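Local atomic coordinates of beta-ketoacyl-[acyl-carrier-protein] synthase FabY (PDB entry 4CW4), a protein that condenses acetyl-CoA with malonyl-ACP, releasing carbon dioxide, to form acetoacetyl-ACP, the primer that starts fatty acid synthesis. Residues W210-I213 / V214-Q218; I597-F600 / G601-I605; I505-V508 / A509-V512. All blocks are in the same frame, centred on the assembly; numbering follows the deposited sequence. Where two conformers were deposited one is given.

Contact 1. Residues W210-I213 / V214-Q218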
loop_
_atom_site.group_PDB
_atom_site.type_symbol
_atom_site.label_atom_id
_atom_site.label_comp_id
_atom_site.label_asym_id
_atom_site.label_seq_id
_atom_site.Cartn_x
_atom_site.Cartn_y
_atom_site.Cartn_z
ATOM N N TRP A 210 18.386 -17.958 -12.288
ATOM C CA TRP A 210 17.799 -17.650 -10.983
ATOM C C TRP A 210 18.197 -18.717 -9.952
ATOM O O TRP A 210 18.476 -18.393 -8.801
ATOM C CB TRP A 210 16.270 -17.513 -11.065
ATOM C CG TRP A 210 15.644 -17.168 -9.725
ATOM C CD1 TRP A 210 14.783 -17.942 -9.001
ATOM C CD2 TRP A 210 15.852 -15.977 -8.948
ATOM N NE1 TRP A 210 14.441 -17.307 -7.832
ATOM C CE2 TRP A 210 15.090 -16.104 -7.773
ATOM C CE3 TRP A 210 16.609 -14.819 -9.133
ATOM C CZ2 TRP A 210 15.066 -15.115 -6.790
ATOM C CZ3 TRP A 210 16.576 -13.840 -8.157
ATOM C CH2 TRP A 210 15.815 -13.996 -7.001
ATOM N N LYS A 211 18.259 -19.976 -10.377
ATOM C CA LYS A 211 18.704 -21.054 -9.490
ATOM C C LYS A 211 20.096 -20.808 -8.906
ATOM O O LYS A 211 20.343 -21.098 -7.737
ATOM C CB LYS A 211 18.695 -22.397 -10.221
ATOM C CG LYS A 211 19.259 -23.539 -9.393
ATOM C CD LYS A 211 18.454 -24.795 -9.589
ATOM C CE LYS A 211 19.088 -25.999 -8.881
ATOM N NZ LYS A 211 19.371 -25.773 -7.442
ATOM N N THR A 212 21.005 -20.297 -9.721
ATOM C CA THR A 212 22.349 -20.012 -9.259
ATOM C C THR A 212 22.331 -18.941 -8.175
ATOM O O THR A 212 23.054 -19.029 -7.171
ATOM C CB THR A 212 23.248 -19.546 -10.419
ATOM O OG1 THR A 212 23.269 -20.543 -11.438
ATOM C CG2 THR A 212 24.668 -19.312 -9.944
ATOM N N ILE A 213 21.513 -17.915 -8.389
ATOM C CA ILE A 213 21.376 -16.843 -7.404
ATOM C C ILE A 213 20.850 -17.397 -6.072
ATOM O O ILE A 213 21.455 -17.185 -5.020
ATOM C CB ILE A 213 20.481 -15.704 -7.944
ATOM C CG1 ILE A 213 21.181 -15.062 -9.153
ATOM C CG2 ILE A 213 20.163 -14.669 -6.836
ATOM C CD1 ILE A 213 20.289 -14.084 -9.940
ATOM N N VAL A 214 19.753 -18.140 -6.126
ATOM C CA VAL A 214 19.155 -18.705 -4.919
ATOM C C VAL A 214 20.141 -19.631 -4.185
ATOM O O VAL A 214 20.231 -19.584 -2.953
ATOM C CB VAL A 214 17.855 -19.457 -5.257
ATOM C CG1 VAL A 214 17.249 -20.052 -4.017
ATOM C CG2 VAL A 214 16.851 -18.513 -5.907
ATOM N N ASP A 215 20.883 -20.449 -4.938
ATOM C CA ASP A 215 21.859 -21.392 -4.369
ATOM C C ASP A 215 23.004 -20.671 -3.629
ATOM O O ASP A 215 23.731 -21.283 -2.838
ATOM C CB ASP A 215 22.502 -22.243 -5.477
ATOM C CG ASP A 215 21.653 -23.431 -5.911
ATOM O OD1 ASP A 215 20.656 -23.776 -5.246
ATOM O OD2 ASP A 215 22.017 -24.035 -6.947
ATOM N N ASN A 216 23.180 -19.380 -3.913
ATOM C CA ASN A 216 24.283 -18.618 -3.340
ATOM C C ASN A 216 23.938 -17.734 -2.150
ATOM O O ASN A 216 24.806 -17.030 -1.650
ATOM C CB ASN A 216 24.968 -17.780 -4.418
ATOM C CG ASN A 216 26.046 -18.554 -5.153
ATOM O OD1 ASN A 216 27.224 -18.503 -4.792
ATOM N ND2 ASN A 216 25.645 -19.290 -6.172
ATOM N N VAL A 217 22.690 -17.779 -1.691
ATOM C CA VAL A 217 22.264 -16.987 -0.532
ATOM C C VAL A 217 21.386 -17.841 0.385
ATOM O O VAL A 217 20.968 -18.933 0.000
ATOM C CB VAL A 217 21.516 -15.694 -0.970
ATOM C CG1 VAL A 217 22.428 -14.822 -1.834
ATOM C CG2 VAL A 217 20.229 -16.006 -1.710
ATOM N N GLN A 218 21.132 -17.371 1.603
ATOM C CA GLN A 218 20.175 -18.037 2.483
ATOM C C GLN A 218 18.741 -17.756 2.016
ATOM O O GLN A 218 18.482 -16.773 1.318
ATOM C CB GLN A 218 20.376 -17.626 3.947
ATOM C CG GLN A 218 21.771 -18.005 4.446
ATOM C CD GLN A 218 21.961 -17.843 5.934
ATOM O OE1 GLN A 218 21.012 -17.803 6.683
ATOM N NE2 GLN A 218 23.208 -17.723 6.358
#
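The amide of N216 reaches back one turn to the main chain, its ND2 bonding to T212 O at 2.8 Å. The bond is nearly straight (167° at the hydrogen), and T212 O lies close to the plane of the amide. The T212 and N216 side chains run side by side, with T212 CG2 near the same nitrogen. One residue earlier on each side, K211 bends over D215 so that NZ meets the syn lone pair of OD2 at 3.2 Å in a salt bridge; its bond to OD1 is weak, and OD1 is also bonded by the hydroxyl of S623.

On another flank, V214 CG2, set beside its own backbone N and anti to the carbonyl carbon, sits over one face of the W210 indole, 3.6 Å from the centroid of the five-membered ring, a CH-pi contact. CG2 comes within 3.3 Å of W210 NE1, but that nitrogen spends its hydrogen on L273 O.

V214 N bonds to W210 O and D215 N to K211 O in alpha-helical steps, and N216 N bonds to I213 O, 3.0 Å away and three residues back. With a side-chain amide taking a late carbonyl, this is the pattern of a helix C-terminal end, where helix 210-215 of the thiolase-like ketosynthase fold gives way to loop.

Contact 2. Residues I597-F600 / G601-I605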
loop_
_atom_site.group_PDB
_atom_site.type_symbol
_atom_site.label_atom_id
_atom_site.label_comp_id
_atom_site.label_asym_id
_atom_site.label_seq_id
_atom_site.Cartn_x
_atom_site.Cartn_y
_atom_site.Cartn_z
ATOM N N ILE A 597 7.851 -16.451 -17.026
ATOM C CA ILE A 597 7.823 -17.380 -15.904
ATOM C C ILE A 597 6.513 -17.227 -15.149
ATOM O O ILE A 597 6.209 -16.158 -14.641
ATOM C CB ILE A 597 8.990 -17.099 -14.929
ATOM C CG1 ILE A 597 10.336 -17.146 -15.681
ATOM C CG2 ILE A 597 8.953 -18.104 -13.767
ATOM C CD1 ILE A 597 11.492 -16.469 -14.956
ATOM N N TYR A 598 5.747 -18.306 -15.066
ATOM C CA TYR A 598 4.503 -18.320 -14.305
ATOM C C TYR A 598 4.310 -19.741 -13.791
ATOM O O TYR A 598 3.737 -20.601 -14.469
ATOM C CB TYR A 598 3.292 -17.878 -15.129
ATOM C CG TYR A 598 2.014 -17.823 -14.306
ATOM C CD1 TYR A 598 1.845 -16.861 -13.328
ATOM C CD2 TYR A 598 0.983 -18.732 -14.510
ATOM C CE1 TYR A 598 0.702 -16.809 -12.561
ATOM C CE2 TYR A 598 -0.173 -18.684 -13.753
ATOM C CZ TYR A 598 -0.302 -17.724 -12.773
ATOM O OH TYR A 598 -1.439 -17.657 -12.006
ATOM N N ASN A 599 4.811 -19.978 -12.589
ATOM C CA ASN A 599 4.978 -21.326 -12.061
ATOM C C ASN A 599 3.871 -21.761 -11.095
ATOM O O ASN A 599 4.138 -22.494 -10.125
ATOM C CB ASN A 599 6.339 -21.418 -11.366
ATOM C CG ASN A 599 6.879 -22.823 -11.315
ATOM O OD1 ASN A 599 6.770 -23.578 -12.278
ATOM N ND2 ASN A 599 7.469 -23.188 -10.183
ATOM N N PHE A 600 2.645 -21.329 -11.382
ATOM C CA PHE A 600 1.458 -21.707 -10.621
ATOM C C PHE A 600 1.362 -23.203 -10.323
ATOM O O PHE A 600 1.361 -24.037 -11.225
ATOM C CB PHE A 600 0.207 -21.240 -11.371
ATOM C CG PHE A 600 -1.085 -21.471 -10.624
ATOM C CD1 PHE A 600 -1.696 -22.710 -10.636
ATOM C CD2 PHE A 600 -1.704 -20.434 -9.942
ATOM C CE1 PHE A 600 -2.889 -22.917 -9.953
ATOM C CE2 PHE A 600 -2.908 -20.635 -9.266
ATOM C CZ PHE A 600 -3.494 -21.872 -9.266
ATOM N N GLY A 601 1.303 -23.523 -9.033
ATOM C CA GLY A 601 1.048 -24.872 -8.567
ATOM C C GLY A 601 2.195 -25.845 -8.682
ATOM O O GLY A 601 1.994 -27.042 -8.481
ATOM N N GLN A 602 3.389 -25.342 -8.981
ATOM C CA GLN A 602 4.555 -26.197 -9.188
ATOM C C GLN A 602 5.639 -25.919 -8.147
ATOM O O GLN A 602 5.792 -24.792 -7.686
ATOM C CB GLN A 602 5.138 -25.965 -10.583
ATOM C CG GLN A 602 4.125 -26.036 -11.702
ATOM C CD GLN A 602 4.271 -27.286 -12.519
ATOM O OE1 GLN A 602 4.037 -28.392 -12.024
ATOM N NE2 GLN A 602 4.668 -27.125 -13.782
ATOM N N ASP A 603 6.398 -26.958 -7.802
ATOM C CA ASP A 603 7.533 -26.813 -6.891
ATOM C C ASP A 603 7.116 -26.260 -5.530
ATOM O O ASP A 603 7.870 -25.506 -4.904
ATOM C CB ASP A 603 8.600 -25.904 -7.530
ATOM C CG ASP A 603 9.074 -26.423 -8.882
ATOM O OD1 ASP A 603 9.505 -27.591 -8.929
ATOM O OD2 ASP A 603 9.014 -25.674 -9.890
ATOM N N LEU A 604 5.928 -26.640 -5.064
ATOM C CA LEU A 604 5.453 -26.193 -3.751
ATOM C C LEU A 604 6.241 -26.871 -2.645
ATOM O O LEU A 604 6.583 -28.048 -2.737
ATOM C CB LEU A 604 3.956 -26.482 -3.548
ATOM C CG LEU A 604 2.994 -25.326 -3.842
ATOM C CD1 LEU A 604 3.079 -24.913 -5.295
ATOM C CD2 LEU A 604 1.551 -25.683 -3.458
ATOM N N ILE A 605 6.540 -26.114 -1.599
ATOM C CA ILE A 605 7.270 -26.650 -0.462
ATOM C C ILE A 605 6.370 -27.580 0.356
ATOM O O ILE A 605 5.255 -27.216 0.716
ATOM C CB ILE A 605 7.773 -25.519 0.442
ATOM C CG1 ILE A 605 8.919 -24.763 -0.249
ATOM C CG2 ILE A 605 8.234 -26.080 1.785
ATOM C CD1 ILE A 605 9.199 -23.404 0.342
HETATM O O HOH W 1 8.353 -26.016 -12.666
#
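Two direct hydrogen bonds join N599 to the residues that follow it. The side-chain bond is the shorter: N599 ND2 donates to D603 OD2 at 2.9 Å, 165° at the hydrogen. N599 CG stands anti to its backbone N and beside the carbonyl carbon, which carries the amide to D603. D603 accepts on its anti lone pair, the one turned away from its other oxygen, and the acceptor lies almost in the plane of the amide; amide and carboxylate planes are turned 32° apart. The main-chain bond runs from Q602 N to N599 O over 3.2 Å and closes a type II beta turn, N599 to Q602. G601 takes the third place of that turn with a positive phi of 75°, the conformation that this turn type requires there and that glycine adopts readily.

A water supports the side-chain link by donating to N599 OD1 and to D603 OD2, each at 2.9 Å. Both ends of the N599 amide are thus tied to one carboxylate oxygen, directly through ND2 and by way of the water through OD1, which should fix its rotation.

The remaining contacts are van der Waals. Q602 CB packs 3.4 Å from N599 OD1, the two side chains crossing at about a right angle, and Q602 CG lies 3.4 Å from F600 O. The F600 ring lies obliquely near G601 N.

In the fold this turn belongs to the long connection between helix 565-590 and strand 611-612. N599 pairs through its backbone with Y271 of helix 263-273, while F399 of the second subunit packs on N599 and D603, and G601 makes backbone bonds to that subunit, placing the turn where the two chains of the homodimer meet.

Contact 3. Residues I505-V508 / A509-V512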
loop_
_atom_site.group_PDB
_atom_site.type_symbol
_atom_site.label_atom_id
_atom_site.label_comp_id
_atom_site.label_asym_id
_atom_site.label_seq_id
_atom_site.Cartn_x
_atom_site.Cartn_y
_atom_site.Cartn_z
ATOM N N ILE A 505 7.967 20.192 -25.888
ATOM C CA ILE A 505 7.837 21.633 -25.639
ATOM C C ILE A 505 8.603 22.441 -26.670
ATOM O O ILE A 505 9.594 21.973 -27.243
ATOM C CB ILE A 505 8.245 22.036 -24.184
ATOM C CG1 ILE A 505 9.755 21.959 -23.972
ATOM C CG2 ILE A 505 7.493 21.154 -23.179
ATOM C CD1 ILE A 505 10.192 22.500 -22.615
ATOM N N ASP A 506 8.153 23.669 -26.903
ATOM C CA ASP A 506 8.833 24.537 -27.858
ATOM C C ASP A 506 9.818 25.441 -27.209
ATOM O O ASP A 506 10.749 25.928 -27.852
ATOM C CB ASP A 506 7.814 25.353 -28.620
ATOM C CG ASP A 506 7.088 24.518 -29.615
ATOM O OD1 ASP A 506 7.794 23.817 -30.356
ATOM O OD2 ASP A 506 5.844 24.510 -29.614
ATOM N N LYS A 507 9.566 25.687 -25.941
ATOM C CA LYS A 507 10.461 26.407 -25.081
ATOM C C LYS A 507 9.932 26.272 -23.668
ATOM O O LYS A 507 8.779 25.889 -23.424
ATOM C CB LYS A 507 10.578 27.867 -25.470
ATOM C CG LYS A 507 9.512 28.787 -24.934
ATOM C CD LYS A 507 10.053 30.208 -24.825
ATOM C CE LYS A 507 9.173 31.034 -23.908
ATOM N NZ LYS A 507 7.749 30.820 -24.250
ATOM N N VAL A 508 10.797 26.602 -22.735
ATOM C CA VAL A 508 10.476 26.514 -21.326
ATOM C C VAL A 508 9.526 27.659 -20.975
ATOM O O VAL A 508 9.705 28.788 -21.447
ATOM C CB VAL A 508 11.792 26.553 -20.523
ATOM C CG1 VAL A 508 11.525 26.682 -19.050
ATOM C CG2 VAL A 508 12.619 25.299 -20.830
ATOM N N ALA A 509 8.483 27.373 -20.199
ATOM C CA ALA A 509 7.540 28.422 -19.821
ATOM C C ALA A 509 8.234 29.590 -19.126
ATOM O O ALA A 509 9.215 29.408 -18.395
ATOM C CB ALA A 509 6.410 27.872 -18.940
ATOM N N ASP A 510 7.686 30.787 -19.334
ATOM C CA ASP A 510 8.285 32.003 -18.806
ATOM C C ASP A 510 8.411 32.028 -17.287
ATOM O O ASP A 510 9.254 32.736 -16.767
ATOM C CB ASP A 510 7.479 33.224 -19.252
ATOM C CG ASP A 510 7.471 33.398 -20.750
ATOM O OD1 ASP A 510 8.462 33.945 -21.267
ATOM O OD2 ASP A 510 6.484 32.976 -21.400
ATOM N N ASP A 511 7.587 31.265 -16.573
ATOM C CA ASP A 511 7.611 31.311 -15.108
ATOM C C ASP A 511 8.511 30.252 -14.479
ATOM O O ASP A 511 8.594 30.151 -13.263
ATOM C CB ASP A 511 6.195 31.274 -14.511
ATOM C CG ASP A 511 5.400 30.032 -14.898
ATOM O OD1 ASP A 511 5.991 29.081 -15.463
ATOM O OD2 ASP A 511 4.169 30.014 -14.600
ATOM N N VAL A 512 9.190 29.451 -15.299
ATOM C CA VAL A 512 10.080 28.435 -14.771
ATOM C C VAL A 512 11.385 29.085 -14.293
ATOM O O VAL A 512 11.929 29.969 -14.952
ATOM C CB VAL A 512 10.356 27.377 -15.834
ATOM C CG1 VAL A 512 11.495 26.452 -15.415
ATOM C CG2 VAL A 512 9.073 26.571 -16.115
#
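The flat group that meets K507 here is the carboxylate of D510. The ammonium end of the lysine approaches from beyond the two oxygens and well to one side of the carboxylate plane, so it neither sits squarely above the group nor lies in its plane. NZ stands 3.8 Å from D510 OD2, a long salt bridge, and K507 CE comes along on the same side of that plane, 4.0 Å from OD1. The lysine chain starts with CG between the backbone N and the carbonyl carbon (chi1 84°), then runs extended to CE, and a bend at chi4 turns NZ to the OD2 side of the carboxylate. With both side chains at the surface, the attraction is probably modest.

The apolar half of the contact is closer. V508 CG1 presses on V512 CB at 3.5 Å, slightly tighter than usual for two carbons, and is 3.6 Å from V512 CG1; the two valines cross at about a right angle. The same V508 methyl also lies 3.3 Å from A509 N.

From A509 the chain folds into a type I beta turn that ends at V512, closed by V512 N bonding to A509 O at 3.1 Å. This reversal carries V512 round so that its CB faces back toward V508.

The segment belongs to the loop between helix 482-496 and strand 517-519. V508 and V512 both rest on I519 of that strand, V512 also touches R447 and S451 of helix 444-461, and a D511-R447 salt bridge ties the turn to the same helix.

Overall arrangement
Contacts 1 and 2 are neighbours in space although nearly 380 residues separate them: their centres lie 17 Å apart and their nearest atoms about 6 Å. Two elements serve both. The end of helix 263-273 gives L273 to contact 1 and Y271 to contact 2, and the C-terminal region touches the first through F622 and S623 and the second through V619 and P620. Contact 3 lies across the centre of the chain, 50 Å from contact 1 and 52 Å from contact 2, centre to centre. Contact 2 alone of the three touches the second subunit. All lie away from C286, H439 and H477, the probable active-site residues.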